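Local coordinates for protein catechol 2,3-dioxygenase (Rhodococcus sp., PDB 2WL9) that probably catalyses the extradiol cleavage of catechol rings by dioxygen at a non-haem iron centre, in the breakdown of aromatic hydrocarbons, at residues A249-C254 with L261-W266; Q145-I150 with N211-E216; T238-K243 with D286-G291; Q233-T238 with Y253-S258. All coordinates share one frame; numbering follows the deposited sequence.

How the contacts relate
The four contacts run across one curved sheet from the iron outward. Contacts 1 and 2, with centres about 9 Å apart, hold the metal between them: contact 2 supplies His149 and His212, contact 1 supplies Glu263 and sets Tyr253 OH beside the metal. Their strands 210-217 and 261-266 are direct neighbours, joined by a probable hydrogen bond from Glu263 N to Leu213 O (2.7 Å). Contact 4 shares Tyr253 and Cys254 with contact 1 and adds the next strand, 237-240. Contact 3 shares Thr238 with contact 4 and joins the loop 286-291 to that strand by backbone bonds, its centre about 17 Å from that of contact 2, which it does not touch.

Contact 1: residues A249-C254 with L261-W266; sequences ALTFYC and LWEPGW. With FE (Fe (III) ion), chain K.
Glu263 lies over one face of the Tyr253 ring, the two side chains pointing the same way, its carboxylate nearly parallel to the phenol ring (14° between planes) and its CG over the ring centre, 3.5 Å from the centroid, a CH-pi contact. With CG anti to the backbone N (chi1 -174°) and the chain extended beyond it, the carboxylate is carried out to the iron, where its two oxygens divide the work. OE1 binds the metal at 2.3 Å; OE2 accepts from Thr251 OG1 at 2.8 Å on its anti lone pair, which should help to fix the rotation of the group. Tyr253 OH stands 2.8 Å from the iron, and it is hydrogen-bonded to His244 NE2.

Backbone groups are satisfied unevenly along the two strands. At one end Cys254 and Trp262 form a full antiparallel pair, Cys254 N to Trp262 O at 3.0 Å and almost straight (175°), Trp262 N to Cys254 O at 2.9 Å. In the middle Phe252 N reaches Pro264 O only weakly, at 3.3 Å; proline has no N-H to return, and Phe252 O instead receives the CA-H of Glu263 at 3.1 Å. Farther on, Leu250 N donates soundly to Trp266 O, while the bond back from Trp266 N is weak. The proline ring meanwhile sets CD over one face of Phe252, and Leu223 of helix 220-232 packs against both. This is an antiparallel beta hairpin whose metal-facing side brings the carboxylate to an extradiol dioxygenase iron site.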
loop_
_atom_site.group_PDB
_atom_site.type_symbol
_atom_site.label_atom_id
_atom_site.label_comp_id
_atom_site.label_asym_id
_atom_site.label_seq_id
_atom_site.Cartn_x
_atom_site.Cartn_y
_atom_site.Cartn_z
ATOM N N ALA C 249 25.744 -1.883 9.111
ATOM C CA ALA C 249 25.477 -0.637 9.826
ATOM C C ALA C 249 26.614 0.364 9.648
ATOM O O ALA C 249 27.778 -0.019 9.612
ATOM C CB ALA C 249 25.269 -0.923 11.298
ATOM N N LEU C 250 26.274 1.645 9.539
ATOM C CA LEU C 250 27.289 2.701 9.483
ATOM C C LEU C 250 27.672 3.126 10.895
ATOM O O LEU C 250 26.866 3.739 11.597
ATOM C CB LEU C 250 26.780 3.905 8.686
ATOM C CG LEU C 250 27.839 4.920 8.249
ATOM C CD1 LEU C 250 28.797 4.289 7.240
ATOM C CD2 LEU C 250 27.180 6.152 7.651
ATOM N N THR C 251 28.897 2.800 11.310
ATOM C CA THR C 251 29.295 2.962 12.717
ATOM C C THR C 251 30.747 3.385 12.890
ATOM O O THR C 251 31.565 3.186 12.002
ATOM C CB THR C 251 29.130 1.647 13.532
ATOM O OG1 THR C 251 30.231 0.763 13.258
ATOM C CG2 THR C 251 27.809 0.928 13.251
ATOM N N PHE C 252 31.060 3.968 14.046
ATOM C CA PHE C 252 32.445 4.136 14.462
ATOM C C PHE C 252 32.600 3.618 15.894
ATOM O O PHE C 252 31.602 3.405 16.583
ATOM C CB PHE C 252 32.917 5.591 14.300
ATOM C CG PHE C 252 32.273 6.561 15.244
ATOM C CD1 PHE C 252 32.952 6.989 16.382
ATOM C CD2 PHE C 252 31.001 7.070 14.993
ATOM C CE1 PHE C 252 32.371 7.894 17.257
ATOM C CE2 PHE C 252 30.414 7.979 15.868
ATOM C CZ PHE C 252 31.104 8.390 17.003
ATOM N N TYR C 253 33.841 3.388 16.317
ATOM C CA TYR C 253 34.137 2.884 17.658
ATOM C C TYR C 253 35.003 3.894 18.399
ATOM O O TYR C 253 36.087 4.246 17.920
ATOM C CB TYR C 253 34.906 1.563 17.577
ATOM C CG TYR C 253 34.131 0.357 17.085
ATOM C CD1 TYR C 253 33.758 -0.652 17.971
ATOM C CD2 TYR C 253 33.810 0.202 15.734
ATOM C CE1 TYR C 253 33.065 -1.781 17.537
ATOM C CE2 TYR C 253 33.113 -0.931 15.283
ATOM C CZ TYR C 253 32.749 -1.923 16.197
ATOM O OH TYR C 253 32.057 -3.051 15.793
ATOM N N CYS C 254 34.544 4.337 19.570
ATOM C CA CYS C 254 35.250 5.351 20.353
ATOM C C CYS C 254 35.320 4.997 21.839
ATOM O O CYS C 254 34.505 4.218 22.332
ATOM C CB CYS C 254 34.614 6.734 20.162
ATOM S SG CYS C 254 32.946 6.957 20.857
ATOM N N LEU C 261 34.873 0.542 24.889
ATOM C CA LEU C 261 34.358 1.181 23.674
ATOM C C LEU C 261 32.844 1.252 23.548
ATOM O O LEU C 261 32.137 0.306 23.875
ATOM C CB LEU C 261 34.910 0.481 22.429
ATOM C CG LEU C 261 36.423 0.455 22.222
ATOM C CD1 LEU C 261 36.729 -0.393 21.010
ATOM C CD2 LEU C 261 36.943 1.856 22.024
ATOM N N TRP C 262 32.362 2.390 23.058
ATOM C CA TRP C 262 30.996 2.489 22.551
ATOM C C TRP C 262 31.030 2.664 21.036
ATOM O O TRP C 262 31.920 3.326 20.497
ATOM C CB TRP C 262 30.244 3.643 23.212
ATOM C CG TRP C 262 29.634 3.287 24.532
ATOM C CD1 TRP C 262 29.994 2.253 25.355
ATOM C CD2 TRP C 262 28.576 3.984 25.204
ATOM N NE1 TRP C 262 29.213 2.253 26.485
ATOM C CE2 TRP C 262 28.338 3.307 26.421
ATOM C CE3 TRP C 262 27.803 5.115 24.894
ATOM C CZ2 TRP C 262 27.359 3.720 27.334
ATOM C CZ3 TRP C 262 26.826 5.531 25.809
ATOM C CH2 TRP C 262 26.612 4.828 27.009
ATOM N N GLU C 263 30.048 2.070 20.368
ATOM C CA GLU C 263 29.974 2.065 18.922
ATOM C C GLU C 263 28.647 2.689 18.467
ATOM O O GLU C 263 27.675 1.975 18.244
ATOM C CB GLU C 263 30.127 0.625 18.408
ATOM C CG GLU C 263 30.205 0.470 16.887
ATOM C CD GLU C 263 29.790 -0.922 16.412
ATOM O OE1 GLU C 263 29.609 -1.830 17.254
ATOM O OE2 GLU C 263 29.658 -1.119 15.191
ATOM N N PRO C 264 28.603 4.032 18.347
ATOM C CA PRO C 264 27.412 4.697 17.824
ATOM C C PRO C 264 27.196 4.312 16.365
ATOM O O PRO C 264 28.156 4.253 15.595
ATOM C CB PRO C 264 27.764 6.184 17.929
ATOM C CG PRO C 264 28.832 6.245 18.966
ATOM C CD PRO C 264 29.626 5.008 18.760
ATOM N N GLY C 265 25.951 4.051 15.994
ATOM C CA GLY C 265 25.658 3.583 14.641
ATOM C C GLY C 265 24.311 3.994 14.090
ATOM O O GLY C 265 23.517 4.643 14.778
ATOM N N TRP C 266 24.080 3.617 12.834
ATOM C CA TRP C 266 22.859 3.923 12.097
ATOM C C TRP C 266 22.675 2.927 10.955
ATOM O O TRP C 266 23.650 2.494 10.340
ATOM C CB TRP C 266 22.911 5.338 11.512
ATOM C CG TRP C 266 21.763 5.631 10.581
ATOM C CD1 TRP C 266 20.521 6.058 10.931
ATOM C CD2 TRP C 266 21.754 5.494 9.151
ATOM N NE1 TRP C 266 19.731 6.203 9.810
ATOM C CE2 TRP C 266 20.464 5.865 8.705
ATOM C CE3 TRP C 266 22.709 5.089 8.206
ATOM C CZ2 TRP C 266 20.102 5.850 7.354
ATOM C CZ3 TRP C 266 22.349 5.070 6.858
ATOM C CH2 TRP C 266 21.057 5.448 6.446
HETATM FE FE FE K . 29.706 -4.117 16.963
#

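Contact 2: residues Q145-I150 with N211-E216; sequences QGLGHI and NHLMIE. With FE (Fe (III) ion), chain K.
The imidazole of His149 is covered on one face by Met214 CB, 3.4 Å from the ring centroid, and is met at its edge, near the ring plane, by His212 NE2. His197 also meets the His149 ring. The two iron-bound histidine rings approach rim to rim, neither over the face of the other, with planes 82° apart. Both turn NE2 to the iron, at 2.3 Å from His149 NE2 and 2.4 Å from His212 NE2. The nitrogens come within 3.2 Å of each other through this shared metal, without a hydrogen bond. Each ring has CG between its backbone N and carbonyl carbon; in His149 (chi1 73°) this swings the imidazole across to Met214, whose sulfur passes obliquely by the same ring. Tyr253 meets the His212 ring edge-to-face.

Along the backbone, His149 and Met214 make an antiparallel hydrogen-bonded pair: Met214 N to His149 O is nearly straight (170°, 2.9 Å), the return bond longer. On the opposite side of the sheet Leu213 CD1 packs against Ile150 CG2 and Leu147 CD1. Before Gly148 the chain is a loop diverging from strand 210-217, and a water bridges the two, donating to Leu147 O (2.7 Å) and accepting from Glu216 N (2.8 Å); the Glu216 carboxylate pairs with Arg195.

Two histidines from adjacent strands, joined by Glu263, are consistent with the two-histidine, one-carboxylate facial triad of extradiol dioxygenases, whose remaining iron positions serve catechol and dioxygen.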
loop_
_atom_site.group_PDB
_atom_site.type_symbol
_atom_site.label_atom_id
_atom_site.label_comp_id
_atom_site.label_asym_id
_atom_site.label_seq_id
_atom_site.Cartn_x
_atom_site.Cartn_y
_atom_site.Cartn_z
ATOM N N GLN C 145 13.966 -4.531 19.958
ATOM C CA GLN C 145 15.344 -4.807 19.561
ATOM C C GLN C 145 16.357 -4.629 20.689
ATOM O O GLN C 145 17.550 -4.838 20.479
ATOM C CB GLN C 145 15.733 -3.926 18.375
ATOM C CG GLN C 145 15.092 -4.331 17.058
ATOM C CD GLN C 145 15.693 -3.590 15.886
ATOM O OE1 GLN C 145 16.909 -3.544 15.728
ATOM N NE2 GLN C 145 14.842 -3.000 15.061
ATOM N N GLY C 146 15.890 -4.246 21.879
ATOM C CA GLY C 146 16.791 -4.020 23.013
ATOM C C GLY C 146 17.685 -2.799 22.859
ATOM O O GLY C 146 17.551 -2.047 21.895
ATOM N N LEU C 147 18.611 -2.600 23.794
ATOM C CA LEU C 147 19.404 -1.363 23.819
ATOM C C LEU C 147 20.440 -1.253 22.701
ATOM O O LEU C 147 20.848 -0.153 22.352
ATOM C CB LEU C 147 20.058 -1.123 25.190
ATOM C CG LEU C 147 21.332 -1.872 25.581
ATOM C CD1 LEU C 147 22.171 -1.054 26.563
ATOM C CD2 LEU C 147 20.951 -3.197 26.195
ATOM N N GLY C 148 20.857 -2.391 22.153
ATOM C CA GLY C 148 21.932 -2.439 21.163
ATOM C C GLY C 148 22.564 -3.816 21.206
ATOM O O GLY C 148 21.868 -4.800 21.425
ATOM N N HIS C 149 23.877 -3.894 20.998
ATOM C CA HIS C 149 24.595 -5.159 21.165
ATOM C C HIS C 149 25.919 -5.002 21.881
ATOM O O HIS C 149 26.443 -3.896 21.984
ATOM C CB HIS C 149 24.786 -5.892 19.834
ATOM C CG HIS C 149 25.810 -5.284 18.928
ATOM N ND1 HIS C 149 25.484 -4.730 17.709
ATOM C CD2 HIS C 149 27.157 -5.181 19.041
ATOM C CE1 HIS C 149 26.583 -4.298 17.117
ATOM N NE2 HIS C 149 27.611 -4.557 17.906
ATOM N N ILE C 150 26.465 -6.122 22.344
ATOM C CA ILE C 150 27.687 -6.132 23.141
ATOM C C ILE C 150 28.626 -7.263 22.744
ATOM O O ILE C 150 28.183 -8.373 22.418
ATOM C CB ILE C 150 27.380 -6.261 24.661
ATOM C CG1 ILE C 150 26.512 -7.503 24.941
ATOM C CG2 ILE C 150 26.743 -4.965 25.188
ATOM C CD1 ILE C 150 26.184 -7.743 26.411
ATOM N N ASN C 211 33.951 -5.580 25.671
ATOM C CA ASN C 211 34.772 -4.876 24.699
ATOM C C ASN C 211 34.067 -3.624 24.198
ATOM O O ASN C 211 34.632 -2.532 24.235
ATOM C CB ASN C 211 35.149 -5.772 23.523
ATOM C CG ASN C 211 35.867 -5.009 22.430
ATOM O OD1 ASN C 211 37.025 -4.609 22.587
ATOM N ND2 ASN C 211 35.181 -4.791 21.321
ATOM N N HIS C 212 32.838 -3.788 23.724
ATOM C CA HIS C 212 32.055 -2.642 23.286
ATOM C C HIS C 212 30.552 -2.818 23.450
ATOM O O HIS C 212 30.054 -3.927 23.605
ATOM C CB HIS C 212 32.417 -2.226 21.845
ATOM C CG HIS C 212 31.768 -3.054 20.779
ATOM N ND1 HIS C 212 32.354 -4.185 20.255
ATOM C CD2 HIS C 212 30.602 -2.892 20.113
ATOM C CE1 HIS C 212 31.565 -4.694 19.323
ATOM N NE2 HIS C 212 30.492 -3.935 19.225
ATOM N N LEU C 213 29.872 -1.702 23.380
ATOM C CA LEU C 213 28.452 -1.579 23.275
ATOM C C LEU C 213 28.148 -0.750 22.043
ATOM O O LEU C 213 28.698 0.271 21.855
ATOM C CB LEU C 213 27.841 -0.905 24.477
ATOM C CG LEU C 213 26.419 -0.380 24.396
ATOM C CD1 LEU C 213 25.448 -1.463 24.193
ATOM C CD2 LEU C 213 26.083 0.435 25.559
ATOM N N MET C 214 27.231 -1.244 21.241
ATOM C CA MET C 214 26.746 -0.551 20.078
ATOM C C MET C 214 25.339 -0.022 20.357
ATOM O O MET C 214 24.552 -0.706 20.850
ATOM C CB MET C 214 26.687 -1.498 18.923
ATOM C CG MET C 214 26.259 -0.941 17.709
ATOM S SD MET C 214 24.519 -0.620 17.419
ATOM C CE MET C 214 24.501 -0.146 15.841
ATOM N N ILE C 215 25.124 1.231 20.057
ATOM C CA ILE C 215 23.883 1.935 20.186
ATOM C C ILE C 215 23.523 2.514 18.790
ATOM O O ILE C 215 24.376 2.912 18.032
ATOM C CB ILE C 215 23.899 3.033 21.248
ATOM C CG1 ILE C 215 24.894 4.125 20.925
ATOM C CG2 ILE C 215 24.107 2.483 22.639
ATOM C CD1 ILE C 215 25.001 5.169 21.937
ATOM N N GLU C 216 22.240 2.518 18.491
ATOM C CA GLU C 216 21.812 2.869 17.145
ATOM C C GLU C 216 20.859 4.055 17.152
ATOM O O GLU C 216 19.895 4.072 17.916
ATOM C CB GLU C 216 21.162 1.647 16.487
ATOM C CG GLU C 216 20.846 1.824 15.007
ATOM C CD GLU C 216 20.136 0.631 14.420
ATOM O OE1 GLU C 216 19.948 -0.374 15.138
ATOM O OE2 GLU C 216 19.746 0.705 13.238
HETATM FE FE FE K . 29.706 -4.117 16.963
HETATM O O HOH W 1 20.356 1.160 20.018
#

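Contact 3: residues T238-K243 with D286-G291; sequences TLQIGK and DNEVEG
Thr238 and Gln240 are bonded through their backbones to the loop 286-291, either side of Leu239, where strand 237-240 makes a classic beta bulge, Thr238 and Leu239 both facing Tyr253. The tight part of the contact is main chain: Glu288 N donates to Thr238 O at 2.9 Å, nearly straight although it comes from above the carbonyl plane, and Gln240 N donates to Asp286 O at 3.0 Å (171°). These two bonds hold the loop against the bulged strand on both sides of the single bridge between Leu239 and Asn287. Leu239 and Asn287 run side by side, with CD2 of the leucine 3.6 Å from ND2 of the asparagine; that amide is held by Ile296 O.

The outer part is looser and polar. Gln240 extends beyond CG between two acidic residues, its amide almost perpendicular to both carboxylates. NE2 donates to Glu288 OE1 at 3.1 Å; the acceptor lies in the amide plane, but the carboxylate is met from above its own plane. Gln240 OE1 makes no hydrogen bond to Asp286 OD2, 3.3 Å away, both being acceptors, and Asp286 is exposed. Arg231 of helix 220-232 makes a salt bridge to Glu288 OE2 and so ties this outer side to the helix. Val289 O, buried by the contact, has no hydrogen-bonding partner in the model: the CA-H of Thr238 points to it, with CA 3.3 Å away.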
loop_
_atom_site.group_PDB
_atom_site.type_symbol
_atom_site.label_atom_id
_atom_site.label_comp_id
_atom_site.label_asym_id
_atom_site.label_seq_id
_atom_site.Cartn_x
_atom_site.Cartn_y
_atom_site.Cartn_z
ATOM N N THR C 238 38.940 4.377 17.950
ATOM C CA THR C 238 39.734 3.180 17.628
ATOM C C THR C 238 39.495 2.678 16.205
ATOM O O THR C 238 40.419 2.210 15.543
ATOM C CB THR C 238 39.457 2.027 18.599
ATOM O OG1 THR C 238 38.194 1.423 18.284
ATOM C CG2 THR C 238 39.425 2.542 20.016
ATOM N N LEU C 239 38.245 2.744 15.761
ATOM C CA LEU C 239 37.889 2.428 14.382
ATOM C C LEU C 239 37.052 3.569 13.817
ATOM O O LEU C 239 36.040 3.960 14.406
ATOM C CB LEU C 239 37.137 1.088 14.289
ATOM C CG LEU C 239 37.847 -0.201 14.742
ATOM C CD1 LEU C 239 36.850 -1.346 14.933
ATOM C CD2 LEU C 239 38.968 -0.624 13.793
ATOM N N GLN C 240 37.495 4.116 12.687
ATOM C CA GLN C 240 36.798 5.215 12.024
ATOM C C GLN C 240 35.444 4.745 11.469
ATOM O O GLN C 240 35.147 3.543 11.475
ATOM C CB GLN C 240 37.666 5.797 10.904
ATOM C CG GLN C 240 39.087 6.158 11.341
ATOM C CD GLN C 240 39.915 6.787 10.229
ATOM O OE1 GLN C 240 39.693 6.532 9.050
ATOM N NE2 GLN C 240 40.882 7.610 10.609
ATOM N N ILE C 241 34.634 5.695 11.003
ATOM C CA ILE C 241 33.353 5.382 10.369
ATOM C C ILE C 241 33.533 4.325 9.281
ATOM O O ILE C 241 34.485 4.380 8.499
ATOM C CB ILE C 241 32.675 6.638 9.755
ATOM C CG1 ILE C 241 32.418 7.704 10.826
ATOM C CG2 ILE C 241 31.355 6.262 9.069
ATOM C CD1 ILE C 241 32.124 9.092 10.254
ATOM N N GLY C 242 32.626 3.353 9.263
ATOM C CA GLY C 242 32.591 2.337 8.220
ATOM C C GLY C 242 31.431 1.371 8.363
ATOM O O GLY C 242 30.443 1.652 9.057
ATOM N N LYS C 243 31.555 0.225 7.698
ATOM C CA LYS C 243 30.505 -0.782 7.687
ATOM C C LYS C 243 31.068 -2.190 7.756
ATOM O O LYS C 243 31.895 -2.576 6.927
ATOM C CB LYS C 243 29.661 -0.676 6.416
ATOM C CG LYS C 243 28.621 0.402 6.429
ATOM C CD LYS C 243 27.560 0.079 5.401
ATOM C CE LYS C 243 26.528 1.177 5.304
ATOM N NZ LYS C 243 25.716 0.986 4.077
ATOM N N ASP C 286 38.749 1.913 9.452
ATOM C CA ASP C 286 40.204 1.947 9.460
ATOM C C ASP C 286 40.673 2.096 10.895
ATOM O O ASP C 286 40.067 2.839 11.675
ATOM C CB ASP C 286 40.701 3.122 8.624
ATOM C CG ASP C 286 40.081 3.144 7.242
ATOM O OD1 ASP C 286 40.517 2.338 6.392
ATOM O OD2 ASP C 286 39.149 3.953 7.017
ATOM N N ASN C 287 41.737 1.374 11.237
ATOM C CA ASN C 287 42.320 1.432 12.570
ATOM C C ASN C 287 42.939 2.791 12.846
ATOM O O ASN C 287 43.678 3.322 12.022
ATOM C CB ASN C 287 43.359 0.324 12.760
ATOM C CG ASN C 287 42.760 -1.062 12.618
ATOM O OD1 ASN C 287 42.577 -1.564 11.506
ATOM N ND2 ASN C 287 42.446 -1.686 13.744
ATOM N N GLU C 288 42.610 3.356 14.001
ATOM C CA GLU C 288 43.173 4.629 14.424
ATOM C C GLU C 288 43.866 4.431 15.778
ATOM O O GLU C 288 44.909 3.773 15.842
ATOM C CB GLU C 288 42.075 5.697 14.468
ATOM C CG GLU C 288 42.549 7.149 14.474
ATOM C CD GLU C 288 41.396 8.135 14.320
ATOM O OE1 GLU C 288 40.403 7.795 13.638
ATOM O OE2 GLU C 288 41.476 9.251 14.879
ATOM N N VAL C 289 43.285 4.963 16.855
ATOM C CA VAL C 289 43.875 4.850 18.195
ATOM C C VAL C 289 43.859 3.393 18.657
ATOM O O VAL C 289 42.798 2.781 18.791
ATOM C CB VAL C 289 43.170 5.766 19.233
ATOM C CG1 VAL C 289 43.897 5.713 20.571
ATOM C CG2 VAL C 289 43.100 7.208 18.731
ATOM N N GLU C 290 45.047 2.838 18.883
ATOM C CA GLU C 290 45.177 1.414 19.185
ATOM C C GLU C 290 45.104 1.098 20.681
ATOM O O GLU C 290 45.239 1.990 21.521
ATOM C CB GLU C 290 46.454 0.843 18.553
ATOM C CG GLU C 290 46.403 0.823 17.027
ATOM C CD GLU C 290 47.517 0.005 16.398
ATOM O OE1 GLU C 290 47.635 -1.201 16.716
ATOM O OE2 GLU C 290 48.258 0.569 15.566
ATOM N N GLY C 291 44.861 -0.173 20.996
ATOM C CA GLY C 291 44.912 -0.659 22.378
ATOM C C GLY C 291 43.580 -0.862 23.079
ATOM O O GLY C 291 43.535 -0.961 24.310
#

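Contact 4: residues Q233-T238 with Y253-S258; sequences QKIDVT and YCANPS
Asp236 O takes the shortest polar bond between 233-238 and 253-258, from Ala255 N at 2.8 Å and 163°, running almost straight out from the carbonyl. The CA of Cys254 comes to the same oxygen at 3.2 Å, a CA-H...O contact. This is the antiparallel edge where strand 237-240 joins strand 250-255, with Val237 and Cys254 as a non-hydrogen-bonded pair. One bond flanks that pair on each side: the other is Thr238 N to Tyr253 O, 2.9 Å but bent (135°). Tyr253 O also receives the CA-H of Val237, so the same pairing of an N-H with a CA-H recurs there, on the opposite strand.

The chain reaches this edge directly from helix 220-232, which ends in a Schellman motif with Lys234, at positive phi, as its C-prime residue. Ile235 then turns its CG2 onto the backbone of Ala255, 3.3 Å from Ala255 O, while Val237 CG2 packs at 4.2 Å from Cys254 CB. Val230 of the helix lies against Ile235, Val237 and Cys254. Asp236 contributes CB to the contact, near the methyl of Ala255, and sends its carboxylate to Tyr292 OH. At the far end of 253-258 an Asx turn bends the chain, Asn256 OD1 accepting from Ser258 N at 2.9 Å. Thr238 carries its hydroxyl between the backbone N and the carbonyl carbon (chi1 76°), which sets OG1 3.4 Å from Tyr253 CB, at the root of the side chain that reaches to the iron.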
loop_
_atom_site.group_PDB
_atom_site.type_symbol
_atom_site.label_atom_id
_atom_site.label_comp_id
_atom_site.label_asym_id
_atom_site.label_seq_id
_atom_site.Cartn_x
_atom_site.Cartn_y
_atom_site.Cartn_z
ATOM N N GLN C 233 35.891 16.844 21.045
ATOM C CA GLN C 233 36.279 16.658 22.449
ATOM C C GLN C 233 37.557 15.824 22.602
ATOM O O GLN C 233 37.955 15.478 23.721
ATOM C CB GLN C 233 35.123 16.061 23.262
ATOM C CG GLN C 233 33.919 16.995 23.415
ATOM C CD GLN C 233 33.008 16.618 24.580
ATOM O OE1 GLN C 233 33.438 15.982 25.547
ATOM N NE2 GLN C 233 31.738 17.016 24.490
ATOM N N LYS C 234 38.188 15.521 21.465
ATOM C CA LYS C 234 39.452 14.782 21.384
ATOM C C LYS C 234 39.403 13.401 22.046
ATOM O O LYS C 234 40.404 12.921 22.588
ATOM C CB LYS C 234 40.622 15.628 21.916
ATOM N N ILE C 235 38.234 12.768 21.979
ATOM C CA ILE C 235 38.039 11.417 22.507
ATOM C C ILE C 235 38.542 10.393 21.486
ATOM O O ILE C 235 38.272 10.521 20.290
ATOM C CB ILE C 235 36.557 11.153 22.866
ATOM C CG1 ILE C 235 36.082 12.142 23.938
ATOM C CG2 ILE C 235 36.359 9.711 23.334
ATOM C CD1 ILE C 235 34.603 12.044 24.280
ATOM N N ASP C 236 39.283 9.393 21.968
ATOM C CA ASP C 236 39.893 8.369 21.112
ATOM C C ASP C 236 38.887 7.600 20.265
ATOM O O ASP C 236 37.902 7.069 20.785
ATOM C CB ASP C 236 40.710 7.382 21.954
ATOM C CG ASP C 236 41.955 8.014 22.558
ATOM O OD1 ASP C 236 42.333 9.128 22.139
ATOM O OD2 ASP C 236 42.561 7.383 23.447
ATOM N N VAL C 237 39.150 7.565 18.959
ATOM C CA VAL C 237 38.408 6.749 18.003
ATOM C C VAL C 237 39.328 5.602 17.601
ATOM O O VAL C 237 40.389 5.832 17.006
ATOM C CB VAL C 237 37.987 7.575 16.748
ATOM C CG1 VAL C 237 37.533 6.668 15.603
ATOM C CG2 VAL C 237 36.887 8.563 17.090
ATOM N N THR C 238 38.940 4.377 17.950
ATOM C CA THR C 238 39.734 3.180 17.628
ATOM C C THR C 238 39.495 2.678 16.205
ATOM O O THR C 238 40.419 2.210 15.543
ATOM C CB THR C 238 39.457 2.027 18.599
ATOM O OG1 THR C 238 38.194 1.423 18.284
ATOM C CG2 THR C 238 39.425 2.542 20.016
ATOM N N TYR C 253 33.841 3.388 16.317
ATOM C CA TYR C 253 34.137 2.884 17.658
ATOM C C TYR C 253 35.003 3.894 18.399
ATOM O O TYR C 253 36.087 4.246 17.920
ATOM C CB TYR C 253 34.906 1.563 17.577
ATOM C CG TYR C 253 34.131 0.357 17.085
ATOM C CD1 TYR C 253 33.758 -0.652 17.971
ATOM C CD2 TYR C 253 33.810 0.202 15.734
ATOM C CE1 TYR C 253 33.065 -1.781 17.537
ATOM C CE2 TYR C 253 33.113 -0.931 15.283
ATOM C CZ TYR C 253 32.749 -1.923 16.197
ATOM O OH TYR C 253 32.057 -3.051 15.793
ATOM N N CYS C 254 34.544 4.337 19.570
ATOM C CA CYS C 254 35.250 5.351 20.353
ATOM C C CYS C 254 35.320 4.997 21.839
ATOM O O CYS C 254 34.505 4.218 22.332
ATOM C CB CYS C 254 34.614 6.734 20.162
ATOM S SG CYS C 254 32.946 6.957 20.857
ATOM N N ALA C 255 36.292 5.581 22.539
ATOM C CA ALA C 255 36.494 5.337 23.974
ATOM C C ALA C 255 35.392 5.938 24.836
ATOM O O ALA C 255 34.877 7.013 24.540
ATOM C CB ALA C 255 37.848 5.879 24.422
ATOM N N ASN C 256 35.043 5.241 25.911
ATOM C CA ASN C 256 34.157 5.802 26.931
ATOM C C ASN C 256 34.932 6.129 28.230
ATOM O O ASN C 256 36.131 5.860 28.310
ATOM C CB ASN C 256 32.924 4.903 27.154
ATOM C CG ASN C 256 33.269 3.522 27.688
ATOM O OD1 ASN C 256 34.092 3.362 28.591
ATOM N ND2 ASN C 256 32.606 2.513 27.145
ATOM N N PRO C 257 34.269 6.738 29.230
ATOM C CA PRO C 257 34.986 7.117 30.456
ATOM C C PRO C 257 35.544 5.950 31.266
ATOM O O PRO C 257 36.350 6.180 32.166
ATOM C CB PRO C 257 33.924 7.859 31.272
ATOM C CG PRO C 257 32.930 8.311 30.279
ATOM C CD PRO C 257 32.885 7.233 29.246
ATOM N N SER C 258 35.132 4.721 30.953
ATOM C CA SER C 258 35.614 3.542 31.677
ATOM C C SER C 258 36.755 2.809 30.960
ATOM O O SER C 258 37.231 1.784 31.436
ATOM C CB SER C 258 34.464 2.583 31.989
ATOM O OG SER C 258 33.612 3.122 32.990
#